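Local coordinates for ribonuclease P protein component 3 (Thermococcus kodakarensis KOD1, PDB 3WYZ) that is probably a protein subunit of ribonuclease P, the RNA-based enzyme that matures tRNAs by cleaving the 5' ends of their precursors, at residues F13-V18 and I175-E180. Residues are numbered along the deposited sequence; the frame is centred on the assembly and turned at random.
Sequences FVEMDV and ITSSAE
Glu-15 reaches from the first strand of a TIM-barrel-like fold to Thr-176 at the end of the last strand, 173-176, and to Ser-177 just beyond it, joining the sheet's two outermost strands where side chains and a water bridge the seam. Its carboxylate spans both residues. Thr-176 OG1 donates to OE1 at 2.4 Å, a very short distance whose exact value is doubtful, the two side chains crossing at about a right angle. OE2 takes two bonds from one face of its plane: Ser-177 N and Ser-177 OG both lie 3.2 Å from OE2, the amide on the syn side and nearly straight at 167°, the hydroxyl well above the plane. A first torsion of 173° sends CG away from the backbone N, and a bend at chi2 turns OE1 back to its own strand, where Asp-17 N donates to its anti side at 2.8 Å. Losing this carboxylate, as with an alanine here, would probably leave the hydroxyls of Thr-176 and Ser-177 and the amides of Ser-177 and Asp-17 without their buried acceptor. Farther along, Ser-178 OG meets Asp-17 OD2 at 2.8 Å from above the carboxylate plane; that carboxylate is held from elsewhere by Thr-37 and by a salt bridge to Arg-19, and a bound glycerol lies beside Ser-178. Thr-176 OG1 accepts from Ser-178 N in an ST turn, which bends the chain as it leaves the strand. Leu-191 of helix 188-198 touches the Glu-15 side chain. At the other end of the seam a water accepts from Met-16 N and donates to Val-14 O and, at 2.6 Å, to Ile-175 O.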
ATOM      1  N   PHE A  13       4.834 -10.772  11.300  1.00 49.27           N
ATOM      2  CA  PHE A  13       4.580 -10.318   9.928  1.00 48.02           C
ATOM      3  C   PHE A  13       3.151  -9.819   9.728  1.00 44.21           C
ATOM      4  O   PHE A  13       2.209 -10.434  10.208  1.00 42.68           O
ATOM      5  CB  PHE A  13       4.871 -11.454   8.943  1.00 48.83           C
ATOM      6  CG  PHE A  13       6.263 -12.015   9.065  1.00 51.73           C
ATOM      7  CD1 PHE A  13       7.370 -11.243   8.724  1.00 53.57           C
ATOM      8  CD2 PHE A  13       6.470 -13.307   9.532  1.00 52.13           C
ATOM      9  CE1 PHE A  13       8.652 -11.750   8.839  1.00 53.57           C
ATOM     10  CE2 PHE A  13       7.750 -13.822   9.646  1.00 52.87           C
ATOM     11  CZ  PHE A  13       8.842 -13.042   9.303  1.00 53.92           C
ATOM     12  N   VAL A  14       3.004  -8.710   9.000  1.00 41.81           N
ATOM     13  CA  VAL A  14       1.697  -8.090   8.745  1.00 41.09           C
ATOM     14  C   VAL A  14       1.472  -7.911   7.241  1.00 39.01           C
ATOM     15  O   VAL A  14       2.336  -7.404   6.540  1.00 38.46           O
ATOM     16  CB  VAL A  14       1.586  -6.719   9.426  1.00 42.81           C
ATOM     17  CG1 VAL A  14       0.264  -6.039   9.069  1.00 43.57           C
ATOM     18  CG2 VAL A  14       1.734  -6.862  10.938  1.00 44.77           C
ATOM     19  N   GLU A  15       0.310  -8.336   6.755  1.00 38.51           N
ATOM     20  CA  GLU A  15      -0.063  -8.130   5.353  1.00 39.70           C
ATOM     21  C   GLU A  15      -1.013  -6.939   5.283  1.00 37.32           C
ATOM     22  O   GLU A  15      -2.135  -7.013   5.764  1.00 35.95           O
ATOM     23  CB  GLU A  15      -0.703  -9.400   4.787  1.00 42.73           C
ATOM     24  CG  GLU A  15      -1.299  -9.289   3.388  1.00 45.36           C
ATOM     25  CD  GLU A  15      -0.406  -8.580   2.383  1.00 44.66           C
ATOM     26  OE1 GLU A  15      -0.450  -7.340   2.335  1.00 39.86           O
ATOM     27  OE2 GLU A  15       0.314  -9.263   1.620  1.00 48.55           O
ATOM     28  N   MET A  16      -0.538  -5.848   4.685  1.00 37.41           N
ATOM     29  CA  MET A  16      -1.229  -4.561   4.704  1.00 37.42           C
ATOM     30  C   MET A  16      -2.304  -4.389   3.641  1.00 38.16           C
ATOM     31  O   MET A  16      -3.124  -3.487   3.751  1.00 36.70           O
ATOM     32  CB  MET A  16      -0.222  -3.420   4.544  1.00 39.04           C
ATOM     33  CG  MET A  16       0.705  -3.224   5.725  1.00 40.35           C
ATOM     34  SD  MET A  16      -0.182  -2.773   7.217  1.00 43.13           S
ATOM     35  CE  MET A  16      -0.539  -1.041   6.906  1.00 43.24           C
ATOM     36  N   ASP A  17      -2.313  -5.240   2.623  1.00 40.04           N
ATOM     37  CA  ASP A  17      -3.201  -5.032   1.487  1.00 43.79           C
ATOM     38  C   ASP A  17      -3.545  -6.342   0.774  1.00 43.31           C
ATOM     39  O   ASP A  17      -2.764  -6.854  -0.017  1.00 42.58           O
ATOM     40  CB  ASP A  17      -2.530  -4.034   0.532  1.00 47.61           C
ATOM     41  CG  ASP A  17      -3.417  -3.605  -0.616  1.00 48.53           C
ATOM     42  OD1 ASP A  17      -4.641  -3.830  -0.554  1.00 49.32           O
ATOM     43  OD2 ASP A  17      -2.863  -3.020  -1.579  1.00 46.05           O
ATOM     44  N   VAL A  18      -4.713  -6.890   1.103  1.00 46.27           N
ATOM     45  CA  VAL A  18      -5.322  -7.988   0.350  1.00 46.62           C
ATOM     46  C   VAL A  18      -6.769  -7.604   0.049  1.00 46.12           C
ATOM     47  O   VAL A  18      -7.448  -7.014   0.887  1.00 46.08           O
ATOM     48  CB  VAL A  18      -5.263  -9.335   1.105  1.00 48.99           C
ATOM     49  CG1 VAL A  18      -3.832  -9.822   1.211  1.00 51.09           C
ATOM     50  CG2 VAL A  18      -5.863  -9.230   2.487  1.00 52.66           C
ATOM     51  N   ILE A 175       6.050  -3.800   2.329  1.00 41.74           N
ATOM     52  CA  ILE A 175       5.878  -4.673   1.179  1.00 43.40           C
ATOM     53  C   ILE A 175       4.518  -5.345   1.310  1.00 42.25           C
ATOM     54  O   ILE A 175       4.143  -5.775   2.402  1.00 40.44           O
ATOM     55  CB  ILE A 175       6.957  -5.774   1.100  1.00 43.71           C
ATOM     56  CG1 ILE A 175       8.375  -5.189   1.204  1.00 44.69           C
ATOM     57  CG2 ILE A 175       6.789  -6.591  -0.176  1.00 43.80           C
ATOM     58  CD1 ILE A 175       8.725  -4.164   0.153  1.00 46.84           C
ATOM     59  N   THR A 176       3.798  -5.455   0.195  1.00 41.39           N
ATOM     60  CA  THR A 176       2.504  -6.123   0.191  1.00 40.94           C
ATOM     61  C   THR A 176       2.210  -6.813  -1.135  1.00 41.46           C
ATOM     62  O   THR A 176       2.740  -6.438  -2.170  1.00 42.30           O
ATOM     63  CB  THR A 176       1.362  -5.148   0.543  1.00 41.83           C
ATOM     64  OG1 THR A 176       0.118  -5.852   0.533  1.00 42.17           O
ATOM     65  CG2 THR A 176       1.300  -3.974  -0.439  1.00 40.99           C
ATOM     66  N   SER A 177       1.366  -7.838  -1.082  1.00 41.92           N
ATOM     67  CA  SER A 177       0.932  -8.542  -2.280  1.00 42.60           C
ATOM     68  C   SER A 177      -0.067  -7.716  -3.082  1.00 41.66           C
ATOM     69  O   SER A 177      -0.063  -7.769  -4.315  1.00 41.13           O
ATOM     70  CB  SER A 177       0.307  -9.896  -1.919  1.00 44.10           C
ATOM     71  OG  SER A 177      -0.932  -9.731  -1.237  1.00 46.63           O
ATOM     72  N   SER A 178      -0.916  -6.961  -2.385  1.00 42.42           N
ATOM     73  CA  SER A 178      -2.049  -6.267  -3.009  1.00 45.55           C
ATOM     74  C   SER A 178      -2.860  -7.283  -3.812  1.00 48.37           C
ATOM     75  O   SER A 178      -3.273  -7.012  -4.939  1.00 52.94           O
ATOM     76  CB  SER A 178      -1.576  -5.107  -3.898  1.00 44.90           C
ATOM     77  OG  SER A 178      -0.815  -4.169  -3.158  1.00 43.75           O
ATOM     78  N   ALA A 179      -3.072  -8.457  -3.214  1.00 48.05           N
ATOM     79  CA  ALA A 179      -3.649  -9.606  -3.910  1.00 48.96           C
ATOM     80  C   ALA A 179      -5.129  -9.406  -4.186  1.00 51.54           C
ATOM     81  O   ALA A 179      -5.886  -8.983  -3.306  1.00 51.73           O
ATOM     82  CB  ALA A 179      -3.435 -10.876  -3.106  1.00 47.77           C
ATOM     83  N   GLU A 180      -5.526  -9.687  -5.425  1.00 54.00           N
ATOM     84  CA  GLU A 180      -6.931  -9.657  -5.822  1.00 55.51           C
ATOM     85  C   GLU A 180      -7.481 -11.067  -6.038  1.00 54.07           C
ATOM     86  O   GLU A 180      -8.647 -11.234  -6.399  1.00 54.16           O
ATOM     87  CB  GLU A 180      -7.107  -8.788  -7.069  1.00 59.04           C
ATOM     88  CG  GLU A 180      -6.722  -7.337  -6.805  1.00 63.40           C
ATOM     89  CD  GLU A 180      -7.128  -6.373  -7.903  1.00 67.67           C
ATOM     90  OE1 GLU A 180      -7.795  -6.798  -8.875  1.00 72.03           O
ATOM     91  OE2 GLU A 180      -6.776  -5.178  -7.785  1.00 66.42           O
TER
HETATM   92  O   HOH W   1       2.214  -5.809   4.209  1.00 48.70           O